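Local structure of ferrichrome-binding protein (Bacillus subtilis subsp. subtilis, 3G9Q) at residues I139-I150 and I172-T181; D209-S218 and H241-Y251. The protein binds iron(3+)-hydroxamate complexes such as ferrichrome and hands them to the membrane permease of the FhuCBGD ABC transporter for iron import. All blocks are in the same frame, centred on the assembly; numbering follows the deposited sequence.

Contact 1: I139-I150 and I172-T181; sequences IKKAVGDKTISI and IYKDLGLQAT
Ile148 packs against Ile172, Tyr173 and Leu178 where the long helix 118-143, which links the two lobes of this helix-bridged periplasmic binding protein fold, gives way to strand 148-154. The tight part centres on this isoleucine. Its CG1 lies anti to the backbone N (chi1 157°), sending CD1 to CG2 of Ile172, while its own CG2 sits 3.7 Å from CB of Leu178. Further along Leu178, CD2 meets CG2 of Val143 at 4.0 Å and CG2 of Ile139, crossing both side chains at about a right angle. Helix 255-270 covers Ile139 and Ile172 from beyond. Tyr173 stands with a face toward Ile172 CG2 and its edge at the strand, its hydroxyl donating to Ile148 O in the ring plane. A phenylalanine in place of Tyr173 would lack the hydroxyl and would probably leave the Ile148 carbonyl without this donor, the ring edge no longer tied to the strand. The solvent side is looser: the bent chain of Lys140 merely skirts the other segment, CD lying 4.2 Å from Leu176 O, and Asp145 runs alongside the bent Gln179 without a hydrogen bond between their ends. Between the two regions Ile148 N donates to Gln179 O at 2.8 Å, tilted 16° from the carbonyl plane.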
loop_
_atom_site.group_PDB
_atom_site.type_symbol
_atom_site.label_atom_id
_atom_site.label_comp_id
_atom_site.label_asym_id
_atom_site.label_seq_id
_atom_site.Cartn_x
_atom_site.Cartn_y
_atom_site.Cartn_z
ATOM N N ILE A 139 -10.290 -2.898 17.513
ATOM C CA ILE A 139 -10.715 -1.590 17.024
ATOM C C ILE A 139 -12.222 -1.382 17.232
ATOM O O ILE A 139 -12.611 -0.389 17.825
ATOM C CB ILE A 139 -10.373 -1.401 15.493
ATOM C CG1 ILE A 139 -8.918 -1.774 15.198
ATOM C CG2 ILE A 139 -10.553 0.055 15.074
ATOM C CD1 ILE A 139 -7.812 -1.032 16.000
ATOM N N LYS A 140 -13.071 -2.296 16.751
ATOM C CA LYS A 140 -14.531 -2.139 16.917
ATOM C C LYS A 140 -14.883 -1.853 18.378
ATOM O O LYS A 140 -15.879 -1.199 18.674
ATOM C CB LYS A 140 -15.297 -3.396 16.456
ATOM C CG LYS A 140 -15.165 -3.741 14.957
ATOM C CD LYS A 140 -16.037 -2.885 14.042
ATOM C CE LYS A 140 -17.420 -3.495 13.846
ATOM N NZ LYS A 140 -18.156 -3.692 15.125
ATOM N N LYS A 141 -14.052 -2.345 19.289
ATOM C CA LYS A 141 -14.275 -2.130 20.704
ATOM C C LYS A 141 -13.969 -0.674 21.072
ATOM O O LYS A 141 -14.715 -0.044 21.818
ATOM C CB LYS A 141 -13.396 -3.096 21.495
ATOM C CG LYS A 141 -13.743 -3.222 22.966
ATOM C CD LYS A 141 -12.784 -4.183 23.659
ATOM C CE LYS A 141 -11.332 -3.697 23.546
ATOM N NZ LYS A 141 -10.359 -4.565 24.284
ATOM N N ALA A 142 -12.883 -0.136 20.526
ATOM C CA ALA A 142 -12.476 1.239 20.797
ATOM C C ALA A 142 -13.224 2.329 20.011
ATOM O O ALA A 142 -13.319 3.454 20.501
ATOM C CB ALA A 142 -10.973 1.387 20.564
ATOM N N VAL A 143 -13.750 2.025 18.816
ATOM C CA VAL A 143 -14.451 3.044 18.013
ATOM C C VAL A 143 -15.909 2.771 17.683
ATOM O O VAL A 143 -16.616 3.664 17.222
ATOM C CB VAL A 143 -13.760 3.290 16.666
ATOM C CG1 VAL A 143 -12.268 3.511 16.870
ATOM C CG2 VAL A 143 -14.038 2.133 15.729
ATOM N N GLY A 144 -16.358 1.542 17.902
ATOM C CA GLY A 144 -17.739 1.210 17.602
ATOM C C GLY A 144 -18.080 1.362 16.127
ATOM O O GLY A 144 -17.388 0.830 15.251
ATOM N N ASP A 145 -19.165 2.072 15.839
ATOM C CA ASP A 145 -19.561 2.281 14.457
ATOM C C ASP A 145 -19.125 3.671 14.021
ATOM O O ASP A 145 -19.644 4.224 13.048
ATOM C CB ASP A 145 -21.076 2.167 14.285
ATOM C CG ASP A 145 -21.637 0.891 14.856
ATOM O OD1 ASP A 145 -22.070 0.922 16.030
ATOM O OD2 ASP A 145 -21.638 -0.132 14.132
ATOM N N LYS A 146 -18.195 4.253 14.769
ATOM C CA LYS A 146 -17.694 5.563 14.415
ATOM C C LYS A 146 -17.157 5.463 12.986
ATOM O O LYS A 146 -16.676 4.409 12.554
ATOM C CB LYS A 146 -16.595 5.993 15.380
ATOM C CG LYS A 146 -16.927 7.236 16.199
ATOM C CD LYS A 146 -18.150 7.060 17.070
ATOM C CE LYS A 146 -18.231 8.174 18.101
ATOM N NZ LYS A 146 -17.108 8.073 19.070
ATOM N N THR A 147 -17.270 6.565 12.256
ATOM C CA THR A 147 -16.841 6.641 10.873
ATOM C C THR A 147 -15.396 7.070 10.745
ATOM O O THR A 147 -14.832 7.720 11.633
ATOM C CB THR A 147 -17.663 7.660 10.123
ATOM O OG1 THR A 147 -17.428 8.963 10.681
ATOM C CG2 THR A 147 -19.145 7.319 10.233
ATOM N N ILE A 148 -14.796 6.731 9.618
ATOM C CA ILE A 148 -13.417 7.101 9.407
ATOM C C ILE A 148 -13.189 7.536 7.972
ATOM O O ILE A 148 -13.726 6.937 7.045
ATOM C CB ILE A 148 -12.492 5.934 9.782
ATOM C CG1 ILE A 148 -11.158 6.081 9.060
ATOM C CG2 ILE A 148 -13.161 4.608 9.484
ATOM C CD1 ILE A 148 -11.042 5.607 7.582
ATOM N N SER A 149 -12.401 8.594 7.797
ATOM C CA SER A 149 -12.107 9.131 6.473
ATOM C C SER A 149 -10.669 8.911 6.082
ATOM O O SER A 149 -9.802 8.720 6.931
ATOM C CB SER A 149 -12.350 10.644 6.424
ATOM O OG SER A 149 -13.627 11.006 6.884
ATOM N N ILE A 150 -10.414 8.945 4.784
ATOM C CA ILE A 150 -9.050 8.834 4.300
ATOM C C ILE A 150 -8.877 9.888 3.223
ATOM O O ILE A 150 -9.580 9.869 2.206
ATOM C CB ILE A 150 -8.735 7.473 3.689
ATOM C CG1 ILE A 150 -8.982 6.369 4.728
ATOM C CG2 ILE A 150 -7.277 7.481 3.205
ATOM C CD1 ILE A 150 -8.989 4.951 4.165
ATOM N N ILE A 172 -9.067 -0.582 5.895
ATOM C CA ILE A 172 -10.047 0.092 6.733
ATOM C C ILE A 172 -11.522 -0.173 6.441
ATOM O O ILE A 172 -12.316 -0.381 7.370
ATOM C CB ILE A 172 -9.776 1.599 6.701
ATOM C CG1 ILE A 172 -8.455 1.859 7.443
ATOM C CG2 ILE A 172 -10.955 2.355 7.251
ATOM C CD1 ILE A 172 -8.568 1.826 8.959
ATOM N N TYR A 173 -11.894 -0.190 5.168
ATOM C CA TYR A 173 -13.287 -0.391 4.844
ATOM C C TYR A 173 -13.717 -1.819 4.565
ATOM O O TYR A 173 -14.913 -2.085 4.527
ATOM C CB TYR A 173 -13.677 0.523 3.683
ATOM C CG TYR A 173 -13.538 1.999 3.993
ATOM C CD1 TYR A 173 -12.754 2.827 3.187
ATOM C CD2 TYR A 173 -14.174 2.573 5.104
ATOM C CE1 TYR A 173 -12.600 4.182 3.472
ATOM C CE2 TYR A 173 -14.025 3.938 5.398
ATOM C CZ TYR A 173 -13.234 4.727 4.572
ATOM O OH TYR A 173 -13.067 6.063 4.844
ATOM N N LYS A 174 -12.764 -2.736 4.390
ATOM C CA LYS A 174 -13.095 -4.145 4.112
ATOM C C LYS A 174 -12.582 -5.124 5.172
ATOM O O LYS A 174 -13.358 -5.901 5.725
ATOM C CB LYS A 174 -12.532 -4.599 2.759
ATOM C CG LYS A 174 -13.018 -3.859 1.536
ATOM C CD LYS A 174 -12.592 -4.601 0.270
ATOM C CE LYS A 174 -13.367 -5.917 0.105
ATOM N NZ LYS A 174 -14.853 -5.695 0.087
ATOM N N ASP A 175 -11.275 -5.110 5.434
ATOM C CA ASP A 175 -10.697 -6.015 6.425
ATOM C C ASP A 175 -11.112 -5.657 7.850
ATOM O O ASP A 175 -11.347 -6.537 8.672
ATOM C CB ASP A 175 -9.166 -6.008 6.362
ATOM C CG ASP A 175 -8.624 -6.501 5.040
ATOM O OD1 ASP A 175 -8.616 -5.713 4.078
ATOM O OD2 ASP A 175 -8.204 -7.679 4.962
ATOM N N LEU A 176 -11.191 -4.365 8.143
ATOM C CA LEU A 176 -11.564 -3.922 9.476
ATOM C C LEU A 176 -13.061 -3.612 9.593
ATOM O O LEU A 176 -13.581 -3.370 10.689
ATOM C CB LEU A 176 -10.735 -2.695 9.863
ATOM C CG LEU A 176 -9.221 -2.899 10.002
ATOM C CD1 LEU A 176 -8.557 -1.558 10.200
ATOM C CD2 LEU A 176 -8.908 -3.823 11.161
ATOM N N GLY A 177 -13.746 -3.624 8.452
ATOM C CA GLY A 177 -15.175 -3.356 8.418
ATOM C C GLY A 177 -15.601 -2.072 9.112
ATOM O O GLY A 177 -16.700 -1.995 9.667
ATOM N N LEU A 178 -14.735 -1.063 9.078
ATOM C CA LEU A 178 -15.029 0.214 9.704
ATOM C C LEU A 178 -15.963 1.029 8.798
ATOM O O LEU A 178 -15.923 0.876 7.584
ATOM C CB LEU A 178 -13.712 0.941 9.991
ATOM C CG LEU A 178 -12.837 0.135 10.959
ATOM C CD1 LEU A 178 -11.420 0.743 11.070
ATOM C CD2 LEU A 178 -13.514 0.083 12.303
ATOM N N GLN A 179 -16.821 1.869 9.374
ATOM C CA GLN A 179 -17.749 2.643 8.549
ATOM C C GLN A 179 -17.221 3.976 8.031
ATOM O O GLN A 179 -16.259 4.543 8.565
ATOM C CB GLN A 179 -19.073 2.908 9.285
ATOM C CG GLN A 179 -20.051 1.747 9.309
ATOM C CD GLN A 179 -19.642 0.658 10.293
ATOM O OE1 GLN A 179 -19.626 0.877 11.519
ATOM N NE2 GLN A 179 -19.305 -0.523 9.764
ATOM N N ALA A 180 -17.881 4.466 6.982
ATOM C CA ALA A 180 -17.561 5.743 6.339
ATOM C C ALA A 180 -18.830 6.597 6.311
ATOM O O ALA A 180 -19.936 6.064 6.434
ATOM C CB ALA A 180 -17.060 5.496 4.922
ATOM N N THR A 181 -18.689 7.913 6.172
ATOM C CA THR A 181 -19.882 8.775 6.109
ATOM C C THR A 181 -20.692 8.476 4.831
ATOM O O THR A 181 -20.130 8.092 3.805
ATOM C CB THR A 181 -19.510 10.301 6.161
ATOM O OG1 THR A 181 -18.884 10.705 4.936
ATOM C CG2 THR A 181 -18.562 10.576 7.331
#

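Contact 2: D209-S218 and H241-Y251; sequences DYIFAGPWQS and HVYKMDPIGFY
Tyr210 and His241 form an offset stack at the start of two parallel strands, 210-215 and 242-244, which a helical connection joins as a beta-alpha-beta unit at the edge of the mixed sheet. The ring centroids are 4.2 Å apart with planes at 20°, and CE2 of Tyr210 lies over the centre of the imidazole. Tyr243 approaches the same tyrosine differently: its hydroxyl comes in at the ring edge, near the plane of Tyr210, beside CD2. Two residues on along each strand, Phe212 and Tyr243 lean together at 51°, neither stacked nor edge-to-face, with CD2 of Tyr243 over the rim of one phenylalanine face, 3.6 Å from CE2 of Phe212. Both side chains lie on the side of the sheet covered by helix 255-270, where Phe264 also meets Phe212. On the reverse side Ile211 and Val242 touch through CB and CG1, at 3.7 Å, and both reach Ala236 of helix 235-238.

Backbone bonds hold these rings in register: Ile211 N donates to His241 O, and Tyr243 N to Ile211 O, both 2.9 Å long and close to the carbonyl axis. Ala213 N to Tyr243 O is weak, whereas Met245 N reaches Ala213 O from above its carbonyl plane. Met245, present as selenomethionine, extends with CG anti to the backbone N (chi1 -180°) and then bends at its last torsion, bringing CE 3.6 Å from CB of Phe212 and over one face of Phe250. Past the strands the contact turns to loop packing. Pro247 sets CB against Pro215 O and CG near Ser218 OG, and the Gln217 amide stands steeply to the ring of Tyr251, with NE2 at the ring edge beside CD2 and CE2.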
loop_
_atom_site.group_PDB
_atom_site.type_symbol
_atom_site.label_atom_id
_atom_site.label_comp_id
_atom_site.label_asym_id
_atom_site.label_seq_id
_atom_site.Cartn_x
_atom_site.Cartn_y
_atom_site.Cartn_z
ATOM N N ASP A 209 -15.470 10.938 11.927
ATOM C CA ASP A 209 -15.079 11.005 13.341
ATOM C C ASP A 209 -13.568 10.882 13.488
ATOM O O ASP A 209 -12.960 11.554 14.321
ATOM C CB ASP A 209 -15.780 9.875 14.104
ATOM C CG ASP A 209 -17.303 10.003 14.068
ATOM O OD1 ASP A 209 -17.836 10.869 14.790
ATOM O OD2 ASP A 209 -17.967 9.262 13.314
ATOM N N TYR A 210 -12.976 10.002 12.681
ATOM C CA TYR A 210 -11.527 9.809 12.679
ATOM C C TYR A 210 -11.007 10.026 11.267
ATOM O O TYR A 210 -11.653 9.639 10.296
ATOM C CB TYR A 210 -11.143 8.406 13.155
ATOM C CG TYR A 210 -11.534 8.122 14.581
ATOM C CD1 TYR A 210 -12.850 7.766 14.902
ATOM C CD2 TYR A 210 -10.598 8.222 15.615
ATOM C CE1 TYR A 210 -13.230 7.516 16.213
ATOM C CE2 TYR A 210 -10.966 7.973 16.934
ATOM C CZ TYR A 210 -12.285 7.620 17.228
ATOM O OH TYR A 210 -12.668 7.369 18.536
ATOM N N ILE A 211 -9.837 10.643 11.160
ATOM C CA ILE A 211 -9.262 10.917 9.857
ATOM C C ILE A 211 -7.784 10.606 9.727
ATOM O O ILE A 211 -6.992 10.896 10.615
ATOM C CB ILE A 211 -9.442 12.386 9.476
ATOM C CG1 ILE A 211 -10.897 12.814 9.704
ATOM C CG2 ILE A 211 -9.037 12.575 8.017
ATOM C CD1 ILE A 211 -12.014 12.114 8.995
ATOM N N PHE A 212 -7.418 10.002 8.608
ATOM C CA PHE A 212 -6.024 9.696 8.331
ATOM C C PHE A 212 -5.651 10.622 7.183
ATOM O O PHE A 212 -5.896 10.299 6.029
ATOM C CB PHE A 212 -5.872 8.240 7.882
ATOM C CG PHE A 212 -5.845 7.257 9.005
ATOM C CD1 PHE A 212 -6.983 6.559 9.367
ATOM C CD2 PHE A 212 -4.679 7.051 9.725
ATOM C CE1 PHE A 212 -6.956 5.675 10.435
ATOM C CE2 PHE A 212 -4.650 6.170 10.788
ATOM C CZ PHE A 212 -5.789 5.481 11.145
ATOM N N ALA A 213 -5.074 11.773 7.481
ATOM C CA ALA A 213 -4.735 12.684 6.401
ATOM C C ALA A 213 -3.248 12.890 6.221
ATOM O O ALA A 213 -2.454 12.697 7.148
ATOM C CB ALA A 213 -5.416 14.022 6.606
ATOM N N GLY A 214 -2.874 13.290 5.012
ATOM C CA GLY A 214 -1.480 13.537 4.726
ATOM C C GLY A 214 -1.303 14.009 3.304
ATOM O O GLY A 214 -2.266 14.033 2.532
ATOM N N PRO A 215 -0.082 14.412 2.927
ATOM C CA PRO A 215 0.136 14.873 1.558
ATOM C C PRO A 215 0.061 13.722 0.543
ATOM O O PRO A 215 0.208 12.546 0.898
ATOM C CB PRO A 215 1.522 15.513 1.628
ATOM C CG PRO A 215 2.203 14.706 2.681
ATOM C CD PRO A 215 1.143 14.564 3.737
ATOM N N TRP A 216 -0.189 14.079 -0.718
ATOM C CA TRP A 216 -0.276 13.114 -1.812
ATOM C C TRP A 216 1.111 12.566 -2.139
ATOM O O TRP A 216 1.238 11.524 -2.777
ATOM C CB TRP A 216 -0.880 13.773 -3.049
ATOM C CG TRP A 216 -1.024 12.841 -4.192
ATOM C CD1 TRP A 216 -1.838 11.751 -4.260
ATOM C CD2 TRP A 216 -0.335 12.910 -5.442
ATOM N NE1 TRP A 216 -1.704 11.133 -5.479
ATOM C CE2 TRP A 216 -0.787 11.824 -6.228
ATOM C CE3 TRP A 216 0.620 13.785 -5.980
ATOM C CZ2 TRP A 216 -0.317 11.588 -7.526
ATOM C CZ3 TRP A 216 1.087 13.550 -7.270
ATOM C CH2 TRP A 216 0.615 12.457 -8.027
ATOM N N GLN A 217 2.133 13.297 -1.702
ATOM C CA GLN A 217 3.519 12.903 -1.848
ATOM C C GLN A 217 4.394 13.774 -0.965
ATOM O O GLN A 217 3.974 14.856 -0.551
ATOM C CB GLN A 217 3.972 12.979 -3.303
ATOM C CG GLN A 217 3.922 11.614 -4.035
ATOM C CD GLN A 217 4.702 10.481 -3.315
ATOM O OE1 GLN A 217 5.890 10.634 -2.981
ATOM N NE2 GLN A 217 4.030 9.340 -3.091
ATOM N N SER A 218 5.602 13.301 -0.663
ATOM C CA SER A 218 6.526 14.049 0.195
ATOM C C SER A 218 7.197 15.197 -0.542
ATOM O O SER A 218 7.129 16.343 -0.107
ATOM C CB SER A 218 7.593 13.113 0.772
ATOM O OG SER A 218 7.065 12.249 1.769
ATOM N N HIS A 241 -8.469 13.366 16.670
ATOM C CA HIS A 241 -8.621 12.069 16.010
ATOM C C HIS A 241 -8.144 12.075 14.556
ATOM O O HIS A 241 -8.752 11.440 13.686
ATOM C CB HIS A 241 -10.081 11.617 16.030
ATOM C CG HIS A 241 -10.617 11.360 17.401
ATOM N ND1 HIS A 241 -9.810 11.001 18.459
ATOM C CD2 HIS A 241 -11.886 11.351 17.873
ATOM C CE1 HIS A 241 -10.560 10.781 19.525
ATOM N NE2 HIS A 241 -11.823 10.986 19.195
ATOM N N VAL A 242 -7.084 12.830 14.295
ATOM C CA VAL A 242 -6.494 12.889 12.971
ATOM C C VAL A 242 -5.078 12.378 13.120
ATOM O O VAL A 242 -4.340 12.793 14.019
ATOM C CB VAL A 242 -6.467 14.315 12.389
ATOM C CG1 VAL A 242 -7.840 14.674 11.852
ATOM C CG2 VAL A 242 -6.036 15.307 13.448
ATOM N N TYR A 243 -4.709 11.463 12.232
ATOM C CA TYR A 243 -3.396 10.850 12.261
ATOM C C TYR A 243 -2.645 11.088 10.959
ATOM O O TYR A 243 -3.191 10.903 9.878
ATOM C CB TYR A 243 -3.581 9.366 12.520
ATOM C CG TYR A 243 -4.658 9.119 13.550
ATOM C CD1 TYR A 243 -4.489 9.518 14.882
ATOM C CD2 TYR A 243 -5.857 8.521 13.190
ATOM C CE1 TYR A 243 -5.486 9.324 15.825
ATOM C CE2 TYR A 243 -6.859 8.320 14.114
ATOM C CZ TYR A 243 -6.673 8.718 15.432
ATOM O OH TYR A 243 -7.671 8.457 16.345
ATOM N N LYS A 244 -1.391 11.510 11.093
ATOM C CA LYS A 244 -0.505 11.807 9.976
ATOM C C LYS A 244 -0.180 10.545 9.202
ATOM O O LYS A 244 0.455 9.625 9.722
ATOM C CB LYS A 244 0.790 12.439 10.492
ATOM C CG LYS A 244 0.680 13.898 10.951
ATOM C CD LYS A 244 0.912 14.864 9.794
ATOM C CE LYS A 244 2.348 14.787 9.258
ATOM N NZ LYS A 244 2.534 15.568 7.987
HETATM N N MSE A 245 -0.615 10.520 7.949
HETATM C CA MSE A 245 -0.399 9.380 7.079
HETATM C C MSE A 245 0.812 9.627 6.193
HETATM O O MSE A 245 0.899 10.648 5.526
HETATM C CB MSE A 245 -1.653 9.157 6.235
HETATM C CG MSE A 245 -1.564 7.984 5.282
HETATM SE SE MSE A 245 -3.208 7.700 4.274
HETATM C CE MSE A 245 -4.048 6.378 5.418
ATOM N N ASP A 246 1.757 8.699 6.199
ATOM C CA ASP A 246 2.952 8.847 5.383
ATOM C C ASP A 246 2.677 8.367 3.958
ATOM O O ASP A 246 2.413 7.182 3.718
ATOM C CB ASP A 246 4.113 8.068 6.007
ATOM C CG ASP A 246 5.419 8.288 5.278
ATOM O OD1 ASP A 246 5.743 9.460 4.987
ATOM O OD2 ASP A 246 6.130 7.298 5.008
ATOM N N PRO A 247 2.758 9.291 2.989
ATOM C CA PRO A 247 2.513 8.998 1.577
ATOM C C PRO A 247 3.340 7.867 0.952
ATOM O O PRO A 247 2.845 7.151 0.082
ATOM C CB PRO A 247 2.730 10.358 0.906
ATOM C CG PRO A 247 3.735 11.017 1.776
ATOM C CD PRO A 247 3.287 10.658 3.162
ATOM N N ILE A 248 4.581 7.700 1.402
ATOM C CA ILE A 248 5.460 6.653 0.884
ATOM C C ILE A 248 5.122 5.277 1.454
ATOM O O ILE A 248 5.226 4.257 0.775
ATOM C CB ILE A 248 6.923 6.958 1.214
ATOM C CG1 ILE A 248 7.233 8.410 0.828
ATOM C CG2 ILE A 248 7.837 5.944 0.491
ATOM C CD1 ILE A 248 8.561 8.941 1.355
ATOM N N GLY A 249 4.714 5.261 2.713
ATOM C CA GLY A 249 4.376 4.007 3.344
ATOM C C GLY A 249 3.121 3.387 2.768
ATOM O O GLY A 249 3.070 2.173 2.577
ATOM N N PHE A 250 2.120 4.216 2.486
ATOM C CA PHE A 250 0.849 3.739 1.943
ATOM C C PHE A 250 0.781 3.677 0.416
ATOM O O PHE A 250 -0.285 3.475 -0.180
ATOM C CB PHE A 250 -0.284 4.595 2.489
ATOM C CG PHE A 250 -0.598 4.313 3.919
ATOM C CD1 PHE A 250 -1.697 3.531 4.257
ATOM C CD2 PHE A 250 0.232 4.799 4.931
ATOM C CE1 PHE A 250 -1.969 3.233 5.591
ATOM C CE2 PHE A 250 -0.018 4.515 6.269
ATOM C CZ PHE A 250 -1.120 3.730 6.608
ATOM N N TYR A 251 1.952 3.838 -0.185
ATOM C CA TYR A 251 2.155 3.801 -1.616
ATOM C C TYR A 251 2.023 2.367 -2.115
ATOM O O TYR A 251 1.504 2.138 -3.200
ATOM C CB TYR A 251 3.555 4.320 -1.916
ATOM C CG TYR A 251 3.736 4.867 -3.302
ATOM C CD1 TYR A 251 3.764 4.023 -4.418
ATOM C CD2 TYR A 251 3.875 6.243 -3.502
ATOM C CE1 TYR A 251 3.929 4.542 -5.704
ATOM C CE2 TYR A 251 4.036 6.770 -4.773
ATOM C CZ TYR A 251 4.064 5.920 -5.867
ATOM O OH TYR A 251 4.226 6.471 -7.112
#

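How the contacts relate
Contact 1 closes before contact 2 opens along the chain, and their centres lie 16 Å apart within one lobe. They share its mixed sheet, in which strand 148-154 runs parallel to 210-215, itself followed by the edge strand 242-244. The join is direct: Ser149 N probably bonds to Tyr210 O (2.8 Å), and Thr147 OG1 to Asp209 OD2 (2.7 Å). Helix 255-270 packs on side chains of both, among them Ile139 and Ile172 in contact 1 and Phe212 and Tyr243 in contact 2. Contact 1 lies where the inter-lobe helix 118-143 passes into the sheet, and contact 2 forms one edge of that sheet.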